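Local coordinates for protein endo-1,4-beta-xylanase (Pseudoalteromonas haloplanktis, PDB 1H12) that hydrolyses internal beta-1,4-xylosidic linkages of xylan as a cold-adapted family 8 glycoside hydrolase, and probably also acts on beta-1,4-glucans, at residues 341-353 with 363-375. Numbering follows the deposited sequence. Where two conformers were deposited one is given.
Sequences GEGQKAANAVALL and EFFNEFWSLSQPT
Glu342, in the first turn of helix 342-351, rests its aliphatic part on Leu371 and Pro374, with CB 3.7 Å from Pro374 CG and 3.8 Å from Leu371 CD1. Its chain bends at chi2 (92°), and the carboxylate lies beside the proline ring. There two waters each donate to OE2; one also accepts from Thr375 N, the other also donates to Ser372 O, so the loop after helix 358-369 helps hold the group in place. Glu342 and the N-cap Gly341 line the pocket that binds xylose in the crystal. Lys345 runs out extended beyond CG across the Glu367 side chain at about a right angle. Its NZ stays 4.8 Å from Glu367 OE1 and reaches Glu367 O through a water, while Glu367 OE2 forms a salt bridge with Lys317. Another water joins Lys345 O to Phe364 O, bridging the two helix backbones. Ala346 and Ala349 allow the helices to come close: Phe368 CD1 is 3.5 Å from Ala346 CA, and Ala349 CB packs on Phe368 CB at 3.8 Å. With its CG anti to the backbone N (chi1 167°), Phe368 turns its ring toward these small residues, which meet it obliquely. Asn348 offers CB to Phe364 CD1, whereas its ND2 bonds to Tyr325 OH. At the far end Leu352 CD1 packs on Phe365 CB at 3.8 Å, near the plane of the ring and at its edge. The helical segments run roughly antiparallel, their axes 8.5 Å apart at an angle of 138°, as consecutive helices of the family 8 (alpha/alpha)6 barrel. Helix 379-392 packs against Ala346 and Pro374, helix 283-296 touches Asn348 and Ala351, and helix 300-318 meets Leu352 and Phe364.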
ATOM      1  N   GLY A 341      13.394  -9.238   2.379  1.00 14.25           N
ATOM      2  CA  GLY A 341      13.378  -9.309   0.909  1.00 16.81           C
ATOM      3  C   GLY A 341      13.200  -7.959   0.253  1.00 12.69           C
ATOM      4  O   GLY A 341      13.301  -6.911   0.877  1.00 13.94           O
ATOM      5  N   GLU A 342      12.963  -8.010  -1.032  1.00 11.42           N
ATOM      6  CA  GLU A 342      12.973  -6.809  -1.808  1.00 10.83           C
ATOM      7  C   GLU A 342      11.854  -5.859  -1.422  1.00  9.66           C
ATOM      8  O   GLU A 342      12.024  -4.645  -1.454  1.00  9.86           O
ATOM      9  CB  GLU A 342      12.903  -7.084  -3.306  1.00 11.19           C
ATOM     10  CG  GLU A 342      14.002  -7.996  -3.858  1.00 13.18           C
ATOM     11  CD  GLU A 342      13.655  -9.435  -3.893  1.00 14.46           C
ATOM     12  OE1 GLU A 342      12.719  -9.868  -3.195  1.00 15.41           O
ATOM     13  OE2 GLU A 342      14.325 -10.166  -4.669  1.00 19.19           O
ATOM     14  N   GLY A 343      10.681  -6.413  -1.086  1.00  9.60           N
ATOM     15  CA  GLY A 343       9.545  -5.552  -0.771  1.00 10.01           C
ATOM     16  C   GLY A 343       9.742  -4.772   0.519  1.00  8.88           C
ATOM     17  O   GLY A 343       9.331  -3.624   0.629  1.00  9.59           O
ATOM     18  N   GLN A 344      10.361  -5.423   1.503  1.00  8.92           N
ATOM     19  CA  GLN A 344      10.637  -4.768   2.765  1.00  8.68           C
ATOM     20  C   GLN A 344      11.672  -3.685   2.566  1.00  8.56           C
ATOM     21  O   GLN A 344      11.553  -2.555   3.094  1.00  8.97           O
ATOM     22  CB  GLN A 344      11.047  -5.813   3.795  1.00  8.53           C
ATOM     23  CG  GLN A 344      11.115  -5.312   5.205  1.00  8.50           C
ATOM     24  CD  GLN A 344      11.586  -6.334   6.178  1.00  8.96           C
ATOM     25  OE1 GLN A 344      11.908  -7.468   5.785  1.00 10.15           O
ATOM     26  NE2 GLN A 344      11.662  -5.947   7.466  1.00  9.21           N
ATOM     27  N   LYS A 345      12.730  -4.001   1.801  1.00  8.44           N
ATOM     28  CA  LYS A 345      13.729  -3.001   1.489  1.00  8.79           C
ATOM     29  C   LYS A 345      13.131  -1.831   0.693  1.00  8.50           C
ATOM     30  O   LYS A 345      13.518  -0.682   0.900  1.00  9.28           O
ATOM     31  CB  LYS A 345      14.871  -3.646   0.717  1.00  9.58           C
ATOM     32  CG  LYS A 345      15.680  -4.598   1.531  1.00 10.28           C
ATOM     33  CD  LYS A 345      16.785  -5.295   0.754  1.00 12.31           C
ATOM     34  CE  LYS A 345      17.724  -6.094   1.663  1.00 16.06           C
ATOM     35  NZ  LYS A 345      18.676  -6.927   0.860  1.00 17.78           N
ATOM     36  N   ALA A 346      12.192  -2.126  -0.176  1.00  9.30           N
ATOM     37  CA  ALA A 346      11.490  -1.100  -0.954  1.00  8.82           C
ATOM     38  C   ALA A 346      10.651  -0.175  -0.041  1.00  8.80           C
ATOM     39  O   ALA A 346      10.715   1.045  -0.156  1.00  8.87           O
ATOM     40  CB  ALA A 346      10.586  -1.802  -1.989  1.00 10.19           C
ATOM     41  N   ALA A 347       9.894  -0.759   0.868  1.00  8.61           N
ATOM     42  CA  ALA A 347       9.107   0.004   1.820  1.00  8.65           C
ATOM     43  C   ALA A 347      10.004   0.934   2.609  1.00  8.18           C
ATOM     44  O   ALA A 347       9.690   2.096   2.829  1.00  8.68           O
ATOM     45  CB  ALA A 347       8.342  -0.922   2.727  1.00  8.95           C
ATOM     46  N   ASN A 348      11.154   0.421   3.055  1.00  8.35           N
ATOM     47  CA  ASN A 348      12.056   1.180   3.882  1.00  8.19           C
ATOM     48  C   ASN A 348      12.726   2.311   3.100  1.00  8.92           C
ATOM     49  O   ASN A 348      13.057   3.353   3.661  1.00  9.69           O
ATOM     50  CB  ASN A 348      13.074   0.263   4.547  1.00  8.62           C
ATOM     51  CG  ASN A 348      12.430  -0.652   5.560  1.00  8.95           C
ATOM     52  OD1 ASN A 348      11.344  -0.314   6.088  1.00  9.15           O
ATOM     53  ND2 ASN A 348      13.096  -1.777   5.902  1.00  9.52           N
ATOM     54  N   ALA A 349      12.948   2.114   1.782  1.00  9.16           N
ATOM     55  CA  ALA A 349      13.483   3.187   0.957  1.00  9.20           C
ATOM     56  C   ALA A 349      12.482   4.359   0.848  1.00  9.26           C
ATOM     57  O   ALA A 349      12.879   5.524   0.871  1.00  9.88           O
ATOM     58  CB  ALA A 349      13.873   2.675  -0.382  1.00 10.51           C
ATOM     59  N   VAL A 350      11.185   4.054   0.708  1.00  8.54           N
ATOM     60  CA  VAL A 350      10.198   5.104   0.636  1.00  8.54           C
ATOM     61  C   VAL A 350      10.123   5.883   1.927  1.00  8.24           C
ATOM     62  O   VAL A 350       9.909   7.106   1.939  1.00  8.96           O
ATOM     63  CB  VAL A 350       8.819   4.563   0.235  1.00  8.24           C
ATOM     64  CG1 VAL A 350       7.784   5.629   0.205  1.00  9.11           C
ATOM     65  CG2 VAL A 350       8.913   3.826  -1.086  1.00  9.70           C
ATOM     66  N   ALA A 351      10.303   5.186   3.048  1.00  8.29           N
ATOM     67  CA  ALA A 351      10.298   5.819   4.346  1.00  8.21           C
ATOM     68  C   ALA A 351      11.306   6.948   4.474  1.00  8.90           C
ATOM     69  O   ALA A 351      11.131   7.861   5.275  1.00  9.33           O
ATOM     70  CB  ALA A 351      10.589   4.796   5.441  1.00  9.07           C
ATOM     71  N   LEU A 352      12.373   6.872   3.673  1.00  8.67           N
ATOM     72  CA  LEU A 352      13.412   7.913   3.684  1.00  9.27           C
ATOM     73  C   LEU A 352      12.928   9.281   3.352  1.00  9.91           C
ATOM     74  O   LEU A 352      13.601  10.270   3.686  1.00 11.06           O
ATOM     75  CB  LEU A 352      14.570   7.515   2.774  1.00  9.88           C
ATOM     76  CG  LEU A 352      15.279   6.229   3.156  1.00 10.71           C
ATOM     77  CD1 LEU A 352      16.285   5.906   2.055  1.00 10.85           C
ATOM     78  CD2 LEU A 352      15.948   6.364   4.538  1.00 13.19           C
ATOM     79  N   LEU A 353      11.769   9.420   2.721  1.00  9.17           N
ATOM     80  CA  LEU A 353      11.170  10.729   2.474  1.00  9.33           C
ATOM     81  C   LEU A 353      10.795  11.461   3.758  1.00  9.66           C
ATOM     82  O   LEU A 353      10.512  12.651   3.715  1.00 11.04           O
ATOM     83  CB  LEU A 353       9.998  10.582   1.520  1.00  9.42           C
ATOM     84  CG  LEU A 353      10.350  10.123   0.121  1.00 10.48           C
ATOM     85  CD1 LEU A 353       9.161   9.559  -0.624  1.00 10.64           C
ATOM     86  CD2 LEU A 353      10.962  11.296  -0.686  1.00 12.43           C
ATOM     87  N   GLU A 363      22.479   4.066   3.279  1.00 16.21           N
ATOM     88  CA  GLU A 363      22.452   2.639   3.407  1.00 17.45           C
ATOM     89  C   GLU A 363      21.127   2.036   2.934  1.00 15.13           C
ATOM     90  O   GLU A 363      21.148   1.112   2.116  1.00 16.45           O
ATOM     91  CB  GLU A 363      22.615   2.242   4.856  1.00 21.15           C
ATOM     92  N   PHE A 364      19.996   2.515   3.439  1.00 12.79           N
ATOM     93  CA  PHE A 364      18.702   1.936   3.073  1.00 12.10           C
ATOM     94  C   PHE A 364      18.425   2.193   1.588  1.00 11.41           C
ATOM     95  O   PHE A 364      17.906   1.322   0.902  1.00 12.06           O
ATOM     96  CB  PHE A 364      17.577   2.414   3.942  1.00 11.59           C
ATOM     97  CG  PHE A 364      17.538   1.770   5.324  1.00 11.03           C
ATOM     98  CD1 PHE A 364      16.844   0.589   5.490  1.00 10.73           C
ATOM     99  CD2 PHE A 364      18.215   2.311   6.388  1.00 11.62           C
ATOM    100  CE1 PHE A 364      16.835  -0.045   6.728  1.00 11.00           C
ATOM    101  CE2 PHE A 364      18.217   1.672   7.638  1.00 12.07           C
ATOM    102  CZ  PHE A 364      17.532   0.477   7.761  1.00 11.36           C
ATOM    103  N   PHE A 365      18.788   3.362   1.073  1.00 10.86           N
ATOM    104  CA  PHE A 365      18.487   3.603  -0.303  1.00 11.27           C
ATOM    105  C   PHE A 365      19.314   2.697  -1.224  1.00 12.14           C
ATOM    106  O   PHE A 365      18.805   2.105  -2.186  1.00 12.59           O
ATOM    107  CB  PHE A 365      18.693   5.057  -0.717  1.00 11.25           C
ATOM    108  CG  PHE A 365      18.187   5.289  -2.103  1.00 11.90           C
ATOM    109  CD1 PHE A 365      16.839   5.507  -2.315  1.00 13.37           C
ATOM    110  CD2 PHE A 365      19.008   5.192  -3.214  1.00 13.39           C
ATOM    111  CE1 PHE A 365      16.346   5.622  -3.595  1.00 15.02           C
ATOM    112  CE2 PHE A 365      18.477   5.329  -4.497  1.00 15.57           C
ATOM    113  CZ  PHE A 365      17.154   5.534  -4.660  1.00 15.13           C
ATOM    114  N   ASN A 366      20.618   2.597  -0.929  1.00 13.54           N
ATOM    115  CA  ASN A 366      21.471   1.762  -1.771  1.00 14.73           C
ATOM    116  C   ASN A 366      21.136   0.296  -1.698  1.00 14.27           C
ATOM    117  O   ASN A 366      21.233  -0.427  -2.696  1.00 16.23           O
ATOM    118  CB  ASN A 366      22.947   2.100  -1.529  1.00 16.54           C
ATOM    119  CG  ASN A 366      23.269   3.447  -2.205  1.00 19.60           C
ATOM    120  OD1 ASN A 366      23.116   3.532  -3.372  1.00 26.44           O
ATOM    121  ND2 ASN A 366      23.546   4.462  -1.471  1.00 26.54           N
ATOM    122  N   GLU A 367      20.678  -0.185  -0.547  1.00 13.85           N
ATOM    123  CA  GLU A 367      20.244  -1.570  -0.431  1.00 14.23           C
ATOM    124  C   GLU A 367      19.043  -1.833  -1.328  1.00 14.65           C
ATOM    125  O   GLU A 367      18.870  -2.970  -1.790  1.00 17.72           O
ATOM    126  CB  GLU A 367      19.929  -1.955   0.994  1.00 15.05           C
ATOM    127  CG  GLU A 367      21.207  -2.049   1.793  1.00 17.80           C
ATOM    128  CD  GLU A 367      21.017  -2.483   3.201  1.00 27.62           C
ATOM    129  OE1 GLU A 367      19.902  -3.035   3.463  1.00 33.07           O
ATOM    130  OE2 GLU A 367      22.020  -2.323   4.022  1.00 29.31           O
ATOM    131  N   PHE A 368      18.190  -0.850  -1.523  1.00 12.11           N
ATOM    132  CA  PHE A 368      17.055  -0.981  -2.454  1.00 11.30           C
ATOM    133  C   PHE A 368      17.490  -0.843  -3.918  1.00 11.41           C
ATOM    134  O   PHE A 368      17.119  -1.638  -4.754  1.00 11.98           O
ATOM    135  CB  PHE A 368      15.994   0.062  -2.120  1.00 11.70           C
ATOM    136  CG  PHE A 368      14.944   0.244  -3.171  1.00 10.37           C
ATOM    137  CD1 PHE A 368      13.977  -0.716  -3.428  1.00 11.30           C
ATOM    138  CD2 PHE A 368      14.918   1.363  -3.940  1.00 12.63           C
ATOM    139  CE1 PHE A 368      13.032  -0.606  -4.386  1.00 11.38           C
ATOM    140  CE2 PHE A 368      13.965   1.497  -4.945  1.00 13.86           C
ATOM    141  CZ  PHE A 368      13.023   0.526  -5.156  1.00 13.51           C
ATOM    142  N   TRP A 369      18.275   0.170  -4.211  1.00 12.47           N
ATOM    143  CA  TRP A 369      18.612   0.497  -5.576  1.00 12.07           C
ATOM    144  C   TRP A 369      19.533  -0.550  -6.214  1.00 13.56           C
ATOM    145  O   TRP A 369      19.521  -0.708  -7.450  1.00 14.38           O
ATOM    146  CB  TRP A 369      19.269   1.879  -5.646  1.00 13.65           C
ATOM    147  CG  TRP A 369      19.294   2.515  -7.016  1.00 13.94           C
ATOM    148  CD1 TRP A 369      20.347   2.628  -7.844  1.00 16.00           C
ATOM    149  CD2 TRP A 369      18.182   3.061  -7.698  1.00 13.87           C
ATOM    150  NE1 TRP A 369      19.958   3.248  -9.002  1.00 15.91           N
ATOM    151  CE2 TRP A 369      18.632   3.507  -8.943  1.00 14.32           C
ATOM    152  CE3 TRP A 369      16.818   3.195  -7.384  1.00 14.42           C
ATOM    153  CZ2 TRP A 369      17.835   4.156  -9.825  1.00 16.06           C
ATOM    154  CZ3 TRP A 369      16.011   3.828  -8.258  1.00 15.10           C
ATOM    155  CH2 TRP A 369      16.501   4.278  -9.510  1.00 16.62           C
ATOM    156  N   SER A 370      20.269  -1.287  -5.404  1.00 13.97           N
ATOM    157  CA  SER A 370      21.135  -2.319  -5.929  1.00 14.92           C
ATOM    158  C   SER A 370      20.428  -3.605  -6.223  1.00 14.31           C
ATOM    159  O   SER A 370      20.990  -4.491  -6.857  1.00 16.12           O
ATOM    160  CB  SER A 370      22.265  -2.576  -4.945  1.00 17.42           C
ATOM    161  OG  SER A 370      21.769  -3.222  -3.791  1.00 22.99           O
ATOM    162  N   LEU A 371      19.163  -3.740  -5.828  1.00 13.55           N
ATOM    163  CA  LEU A 371      18.444  -4.983  -6.056  1.00 12.23           C
ATOM    164  C   LEU A 371      18.100  -5.190  -7.513  1.00 12.87           C
ATOM    165  O   LEU A 371      17.833  -4.239  -8.227  1.00 14.80           O
ATOM    166  CB  LEU A 371      17.085  -4.926  -5.344  1.00 12.65           C
ATOM    167  CG  LEU A 371      17.166  -4.866  -3.800  1.00 13.68           C
ATOM    168  CD1 LEU A 371      15.767  -4.574  -3.282  1.00 14.39           C
ATOM    169  CD2 LEU A 371      17.718  -6.167  -3.225  1.00 17.12           C
ATOM    170  N   SER A 372      18.055  -6.457  -7.906  1.00 13.68           N
ATOM    171  CA  SER A 372      17.337  -6.739  -9.151  0.50 13.68           C
ATOM    172  C   SER A 372      15.830  -6.843  -8.843  1.00 12.42           C
ATOM    173  O   SER A 372      15.388  -7.189  -7.738  1.00 13.48           O
ATOM    174  CB  SER A 372      17.797  -8.142  -9.621  0.50 14.11           C
ATOM    175  OG  SER A 372      19.175  -8.218  -9.960  0.50 14.02           O
ATOM    176  N   GLN A 373      15.035  -6.630  -9.878  1.00 12.75           N
ATOM    177  CA  GLN A 373      13.589  -6.689  -9.727  1.00 11.49           C
ATOM    178  C   GLN A 373      13.188  -8.082  -9.284  1.00 11.11           C
ATOM    179  O   GLN A 373      13.729  -9.051  -9.804  1.00 12.12           O
ATOM    180  CB  GLN A 373      12.931  -6.317 -11.058  1.00 12.31           C
ATOM    181  CG  GLN A 373      11.431  -6.285 -10.983  1.00 11.06           C
ATOM    182  CD  GLN A 373      10.778  -5.706 -12.197  1.00 11.34           C
ATOM    183  OE1 GLN A 373      11.470  -5.436 -13.209  1.00 13.21           O
ATOM    184  NE2 GLN A 373       9.477  -5.443 -12.132  1.00 10.60           N
ATOM    185  N   PRO A 374      12.234  -8.213  -8.377  1.00 10.52           N
ATOM    186  CA  PRO A 374      11.856  -9.541  -7.905  1.00 10.55           C
ATOM    187  C   PRO A 374      11.424 -10.527  -8.964  1.00 11.26           C
ATOM    188  O   PRO A 374      10.681 -10.189  -9.912  1.00 11.32           O
ATOM    189  CB  PRO A 374      10.718  -9.254  -6.925  1.00 10.35           C
ATOM    190  CG  PRO A 374      11.085  -7.948  -6.377  1.00 11.05           C
ATOM    191  CD  PRO A 374      11.605  -7.147  -7.576  1.00 10.53           C
ATOM    192  N   THR A 375      11.874 -11.772  -8.789  1.00 11.78           N
ATOM    193  CA  THR A 375      11.505 -12.916  -9.602  1.00 12.58           C
ATOM    194  C   THR A 375      11.197 -14.086  -8.657  1.00 12.65           C
ATOM    195  O   THR A 375      11.355 -13.979  -7.442  1.00 14.16           O
ATOM    196  CB  THR A 375      12.626 -13.324 -10.573  1.00 13.41           C
ATOM    197  OG1 THR A 375      13.797 -13.660  -9.806  1.00 15.54           O
ATOM    198  CG2 THR A 375      12.972 -12.166 -11.495  1.00 14.43           C
TER
HETATM  199  O   HOH W   1      13.539 -12.124  -6.267  1.00 20.41           O
HETATM  200  O   HOH W   2      16.227  -9.302  -6.163  1.00 27.34           O
HETATM  201  O   HOH W   3      16.052  -0.383   2.047  1.00 12.98           O
HETATM  202  O   HOH W   4      20.175  -5.207  -0.743  1.00 19.02           O